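Local coordinates for 2-hydroxyhepta-2,4-diene-1,7-dioate isomerase (Corynebacterium glutamicum, PDB 4DBF), which probably acts as a metal-dependent oxaloacetate decarboxylase of the FAH family, a group that also holds isomerases, at residues I26-G31 against R65-K70; C35-E40 against L47-I52. All blocks are in the same frame, centred on the assembly; numbering follows the deposited sequence.

Contact 1 (I26-G31 against R65-K70). With MG (magnesium ion), chain D.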
loop_
_atom_site.group_PDB
_atom_site.type_symbol
_atom_site.label_atom_id
_atom_site.label_comp_id
_atom_site.label_asym_id
_atom_site.label_seq_id
_atom_site.Cartn_x
_atom_site.Cartn_y
_atom_site.Cartn_z
ATOM N N ILE A 26 -18.763 12.689 2.832
ATOM C CA ILE A 26 -19.150 13.471 3.966
ATOM C C ILE A 26 -19.617 12.638 5.148
ATOM O O ILE A 26 -20.122 11.595 4.985
ATOM C CB ILE A 26 -20.260 14.482 3.616
ATOM C CG1 ILE A 26 -21.406 13.823 2.866
ATOM C CG2 ILE A 26 -19.706 15.654 2.849
ATOM C CD1 ILE A 26 -22.591 14.742 2.711
ATOM N N ALA A 27 -19.462 13.193 6.324
ATOM C CA ALA A 27 -20.104 12.720 7.496
ATOM C C ALA A 27 -21.299 13.636 7.748
ATOM O O ALA A 27 -21.190 14.819 7.657
ATOM C CB ALA A 27 -19.171 12.733 8.664
ATOM N N THR A 28 -22.416 13.026 8.058
ATOM C CA THR A 28 -23.633 13.720 8.368
ATOM C C THR A 28 -24.215 13.177 9.667
ATOM O O THR A 28 -23.787 12.183 10.132
ATOM C CB THR A 28 -24.667 13.521 7.252
ATOM O OG1 THR A 28 -25.263 12.262 7.400
ATOM C CG2 THR A 28 -24.016 13.618 5.882
ATOM N N PRO A 29 -25.238 13.826 10.182
ATOM C CA PRO A 29 -25.868 13.355 11.396
ATOM C C PRO A 29 -26.403 11.968 11.213
ATOM O O PRO A 29 -26.597 11.273 12.145
ATOM C CB PRO A 29 -26.988 14.351 11.611
ATOM C CG PRO A 29 -26.535 15.549 10.950
ATOM C CD PRO A 29 -25.860 15.051 9.721
ATOM N N ASP A 30 -26.593 11.564 9.981
ATOM C CA ASP A 30 -27.127 10.258 9.702
ATOM C C ASP A 30 -26.102 9.190 9.364
ATOM O O ASP A 30 -26.468 8.092 9.178
ATOM C CB ASP A 30 -28.192 10.318 8.610
ATOM C CG ASP A 30 -29.106 9.102 8.615
ATOM O OD1 ASP A 30 -29.608 8.673 9.662
ATOM O OD2 ASP A 30 -29.307 8.546 7.557
ATOM N N GLY A 31 -24.831 9.556 9.300
ATOM C CA GLY A 31 -23.760 8.676 8.903
ATOM C C GLY A 31 -22.953 9.261 7.746
ATOM O O GLY A 31 -23.019 10.414 7.507
ATOM N N ARG A 65 -31.578 13.096 -0.759
ATOM C CA ARG A 65 -31.086 13.780 0.424
ATOM C C ARG A 65 -30.027 14.803 0.103
ATOM O O ARG A 65 -29.173 14.561 -0.688
ATOM C CB ARG A 65 -30.522 12.809 1.438
ATOM C CG ARG A 65 -31.376 11.625 1.749
ATOM C CD ARG A 65 -31.033 11.063 3.108
ATOM N NE ARG A 65 -29.794 10.334 3.065
ATOM C CZ ARG A 65 -29.326 9.594 4.044
ATOM N NH1 ARG A 65 -29.997 9.483 5.155
ATOM N NH2 ARG A 65 -28.196 8.977 3.899
ATOM N N GLU A 66 -30.100 15.937 0.759
ATOM C CA GLU A 66 -29.100 16.967 0.632
ATOM C C GLU A 66 -28.920 17.775 1.908
ATOM O O GLU A 66 -29.748 17.761 2.765
ATOM C CB GLU A 66 -29.350 17.885 -0.551
ATOM C CG GLU A 66 -30.697 18.532 -0.565
ATOM C CD GLU A 66 -31.179 18.864 -1.956
ATOM O OE1 GLU A 66 -30.357 19.224 -2.794
ATOM O OE2 GLU A 66 -32.374 18.739 -2.205
ATOM N N TRP A 67 -27.786 18.448 1.991
ATOM C CA TRP A 67 -27.456 19.293 3.097
ATOM C C TRP A 67 -26.717 20.471 2.599
ATOM O O TRP A 67 -25.936 20.336 1.690
ATOM C CB TRP A 67 -26.524 18.577 4.085
ATOM C CG TRP A 67 -26.998 17.258 4.611
ATOM C CD1 TRP A 67 -27.597 17.002 5.814
ATOM C CD2 TRP A 67 -26.923 15.984 3.967
ATOM N NE1 TRP A 67 -27.881 15.704 5.951
ATOM C CE2 TRP A 67 -27.513 15.039 4.871
ATOM C CE3 TRP A 67 -26.441 15.547 2.778
ATOM C CZ2 TRP A 67 -27.583 13.719 4.577
ATOM C CZ3 TRP A 67 -26.523 14.219 2.491
ATOM C CH2 TRP A 67 -27.092 13.327 3.358
ATOM N N PRO A 68 -26.920 21.633 3.200
ATOM C CA PRO A 68 -25.978 22.726 3.044
ATOM C C PRO A 68 -24.612 22.233 3.488
ATOM O O PRO A 68 -24.534 21.542 4.456
ATOM C CB PRO A 68 -26.488 23.766 4.017
ATOM C CG PRO A 68 -27.860 23.391 4.307
ATOM C CD PRO A 68 -27.895 21.932 4.243
ATOM N N LEU A 69 -23.576 22.579 2.766
ATOM C CA LEU A 69 -22.253 22.063 3.036
ATOM C C LEU A 69 -21.769 22.382 4.435
ATOM O O LEU A 69 -21.113 21.585 5.040
ATOM C CB LEU A 69 -21.249 22.541 2.013
ATOM C CG LEU A 69 -19.898 21.844 2.041
ATOM C CD1 LEU A 69 -20.031 20.351 2.132
ATOM C CD2 LEU A 69 -19.056 22.217 0.865
ATOM N N LYS A 70 -22.131 23.565 4.913
ATOM C CA LYS A 70 -21.859 24.014 6.255
ATOM C C LYS A 70 -22.418 23.134 7.368
ATOM O O LYS A 70 -21.922 23.174 8.439
ATOM C CB LYS A 70 -22.301 25.478 6.440
ATOM C CG LYS A 70 -23.780 25.660 6.678
ATOM C CD LYS A 70 -24.125 27.008 7.270
ATOM C CE LYS A 70 -25.542 27.397 6.922
ATOM N NZ LYS A 70 -26.584 26.486 7.468
HETATM MG MG MG D . -30.244 7.002 10.372
HETATM O O HOH W 1 -28.284 6.370 10.198
HETATM O O HOH W 2 -30.692 6.068 8.645
HETATM O O HOH W 3 -30.809 5.069 11.358
HETATM O O HOH W 4 -32.276 7.804 10.880
HETATM O O HOH W 5 -29.774 7.818 12.484
#

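Contact 2 (C35-E40 against L47-I52)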
loop_
_atom_site.group_PDB
_atom_site.type_symbol
_atom_site.label_atom_id
_atom_site.label_comp_id
_atom_site.label_asym_id
_atom_site.label_seq_id
_atom_site.Cartn_x
_atom_site.Cartn_y
_atom_site.Cartn_z
ATOM N N CYS A 35 -21.198 12.013 -2.071
ATOM C CA CYS A 35 -22.013 13.106 -2.477
ATOM C C CYS A 35 -21.414 13.925 -3.604
ATOM O O CYS A 35 -20.265 13.856 -3.915
ATOM C CB CYS A 35 -22.227 14.027 -1.326
ATOM S SG CYS A 35 -20.760 14.933 -0.866
ATOM N N SER A 36 -22.255 14.737 -4.170
ATOM C CA SER A 36 -21.855 15.645 -5.170
ATOM C C SER A 36 -21.926 16.981 -4.508
ATOM O O SER A 36 -22.786 17.201 -3.718
ATOM C CB SER A 36 -22.840 15.535 -6.313
ATOM O OG SER A 36 -22.821 16.656 -7.099
ATOM N N ILE A 37 -21.008 17.862 -4.833
ATOM C CA ILE A 37 -20.911 19.156 -4.226
ATOM C C ILE A 37 -21.293 20.188 -5.265
ATOM O O ILE A 37 -20.672 20.272 -6.266
ATOM C CB ILE A 37 -19.488 19.451 -3.790
ATOM C CG1 ILE A 37 -18.969 18.336 -2.902
ATOM C CG2 ILE A 37 -19.403 20.793 -3.118
ATOM C CD1 ILE A 37 -19.514 18.388 -1.545
ATOM N N GLU A 38 -22.320 20.959 -4.985
ATOM C CA GLU A 38 -22.908 21.830 -5.964
ATOM C C GLU A 38 -23.057 23.273 -5.548
ATOM O O GLU A 38 -23.292 23.565 -4.407
ATOM C CB GLU A 38 -24.222 21.243 -6.402
ATOM C CG GLU A 38 -23.970 19.889 -7.023
ATOM C CD GLU A 38 -25.094 19.371 -7.842
ATOM O OE1 GLU A 38 -26.049 20.125 -8.075
ATOM O OE2 GLU A 38 -24.985 18.206 -8.245
ATOM N N GLY A 39 -22.894 24.170 -6.514
ATOM C CA GLY A 39 -22.909 25.589 -6.249
ATOM C C GLY A 39 -21.703 26.310 -6.799
ATOM O O GLY A 39 -20.801 25.723 -7.359
ATOM N N GLU A 40 -21.682 27.615 -6.633
ATOM C CA GLU A 40 -20.596 28.388 -7.188
ATOM C C GLU A 40 -19.537 28.676 -6.199
ATOM O O GLU A 40 -19.791 28.934 -5.055
ATOM C CB GLU A 40 -21.086 29.704 -7.758
ATOM C CG GLU A 40 -22.000 29.548 -8.937
ATOM C CD GLU A 40 -21.267 29.307 -10.239
ATOM O OE1 GLU A 40 -20.310 28.505 -10.275
ATOM O OE2 GLU A 40 -21.680 29.931 -11.230
ATOM N N LEU A 47 -22.391 26.320 -0.918
ATOM C CA LEU A 47 -22.393 25.020 -1.552
ATOM C C LEU A 47 -23.348 24.069 -0.882
ATOM O O LEU A 47 -23.656 24.230 0.250
ATOM C CB LEU A 47 -20.977 24.437 -1.538
ATOM C CG LEU A 47 -19.817 25.203 -2.162
ATOM C CD1 LEU A 47 -18.535 24.412 -2.143
ATOM C CD2 LEU A 47 -20.137 25.572 -3.571
ATOM N N THR A 48 -23.790 23.081 -1.626
ATOM C CA THR A 48 -24.709 22.083 -1.174
ATOM C C THR A 48 -24.167 20.669 -1.454
ATOM O O THR A 48 -23.602 20.435 -2.470
ATOM C CB THR A 48 -26.084 22.287 -1.836
ATOM O OG1 THR A 48 -26.636 23.514 -1.397
ATOM C CG2 THR A 48 -27.008 21.215 -1.487
ATOM N N ALA A 49 -24.336 19.761 -0.514
ATOM C CA ALA A 49 -24.009 18.372 -0.705
ATOM C C ALA A 49 -25.241 17.529 -1.020
ATOM O O ALA A 49 -26.211 17.577 -0.340
ATOM C CB ALA A 49 -23.286 17.816 0.500
ATOM N N ARG A 50 -25.146 16.754 -2.074
ATOM C CA ARG A 50 -26.216 15.943 -2.534
ATOM C C ARG A 50 -25.793 14.497 -2.488
ATOM O O ARG A 50 -24.932 14.104 -3.194
ATOM C CB ARG A 50 -26.564 16.295 -3.975
ATOM C CG ARG A 50 -27.132 17.661 -4.202
ATOM C CD ARG A 50 -28.414 17.550 -5.021
ATOM N NE ARG A 50 -28.239 18.038 -6.339
ATOM C CZ ARG A 50 -28.978 17.730 -7.393
ATOM N NH1 ARG A 50 -29.988 16.898 -7.333
ATOM N NH2 ARG A 50 -28.683 18.271 -8.534
ATOM N N GLU A 51 -26.429 13.720 -1.639
ATOM C CA GLU A 51 -26.090 12.348 -1.504
ATOM C C GLU A 51 -26.272 11.592 -2.803
ATOM O O GLU A 51 -27.235 11.757 -3.475
ATOM C CB GLU A 51 -26.885 11.700 -0.407
ATOM C CG GLU A 51 -26.669 10.224 -0.329
ATOM C CD GLU A 51 -27.519 9.553 0.699
ATOM O OE1 GLU A 51 -28.710 9.790 0.723
ATOM O OE2 GLU A 51 -26.988 8.799 1.478
ATOM N N ILE A 52 -25.312 10.773 -3.140
ATOM C CA ILE A 52 -25.457 9.906 -4.259
ATOM C C ILE A 52 -25.615 8.466 -3.847
ATOM O O ILE A 52 -25.175 8.052 -2.832
ATOM C CB ILE A 52 -24.335 10.014 -5.296
ATOM C CG1 ILE A 52 -23.006 9.714 -4.685
ATOM C CG2 ILE A 52 -24.254 11.380 -5.932
ATOM C CD1 ILE A 52 -21.966 9.596 -5.739
HETATM O O HOH W 6 -25.762 25.409 -3.290
#

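Contact 1 (I26-G31 against R65-K70)
T28 lies opposite W67 with their CA atoms 8.6 Å apart, too far for backbone pairing, so side chains alone bridge the gap between the turn at the end of strand 22-28 and strand 65-68. T28 covers one face of the indole in a CH-pi contact: CG2 stands 3.9 Å from the centroid of the W67 six-membered ring, 13° off its normal. Its chi1 of 79° sends CG2 anti to the carbonyl carbon and swings OG1 back over the turn, where OG1 bonds to G31 O (2.9 Å). That carbonyl also takes T28 N (2.7 Å) from its other face, tying down T28-G31, the type I turn of the beta hairpin formed by strands 22-28 and 31-38. I26 CD1 meets the six-membered ring obliquely, 3.9 Å from W67 CE3. At the exposed end, R65 NH1 reaches D30 OD2 (2.7 Å) in a salt bridge, on the anti side but well out of the carboxylate plane, while OD2 lies in the guanidinium plane. The other oxygen, D30 OD1, binds a magnesium ion at 1.9 Å; five waters complete six ligands, and two of them also donate to D30 O and OD2. The positive charges of metal and arginine should both stabilise the carboxylate as an anion. R65 NE turns instead to E51 of strand 48-52, the strand paired with 65-68, while I26 also packs on A49, C35 and L74 of neighbouring strands.

Contact 2 (C35-E40 against L47-I52)
E38 and R50 both set CG anti to the carbonyl carbon (chi1 -61° and -66°); the glutamate then runs on extended, whereas the arginine bends at chi2 and chi3, folding its guanidinium back to the carboxylate. E38 OE1 lies at the guanidinium edge, 3.3 Å from R50 NH2, which comes from the syn side but tilted out of the carboxylate plane; R50 NE adds a weak second bond. The two planes stand 78° apart. S36 OG donates to the anti lone pair of E38 OE2 (2.9 Å), so the serine hydroxyl and the guanidinium hold one carboxylate oxygen each, which should limit its rotation, and F62 adds a cation-pi contact to R50. Strands 31-38 and 48-52 form an antiparallel beta hairpin. Its hydrogen-bonded pairs are S36-R50 and E38-T48, each joined by two backbone bonds of 2.9 Å between the N of one residue and the O of the other. On the opposite face, C35 and I37 alternate with these polar residues: C35 SG touches A49 CB at 4.1 Å, and I37 CG2 meets L47 CD1 at 3.8 Å. Near the loop, L47 CD2 lies against G39, and a water links E38 O to T48 OG1. I52 packs on F23 of strand 22-28 and F62 of strand 62-63.

In the fold
Contacts 1 and 2 lie with centres about 10 Å apart, both in the Rv2993c-like N-terminal part of the chain. Along the chain the order is 26-31, 35-40, 47-52, 65-70, so the hairpin of contact 2 falls wholly between the two halves of contact 1. Strand 31-38 pairs with 22-28 on one side and 48-52 on the other, and 48-52 pairs in turn with 65-68; contact 1 thus joins the two ends of this four-strand run, through side chains, over the face bearing A49. A probable backbone hydrogen bond between W67 O and A49 N couples them directly. The outlying magnesium at D30 is distinct from the metal site of E136, E138 and D167.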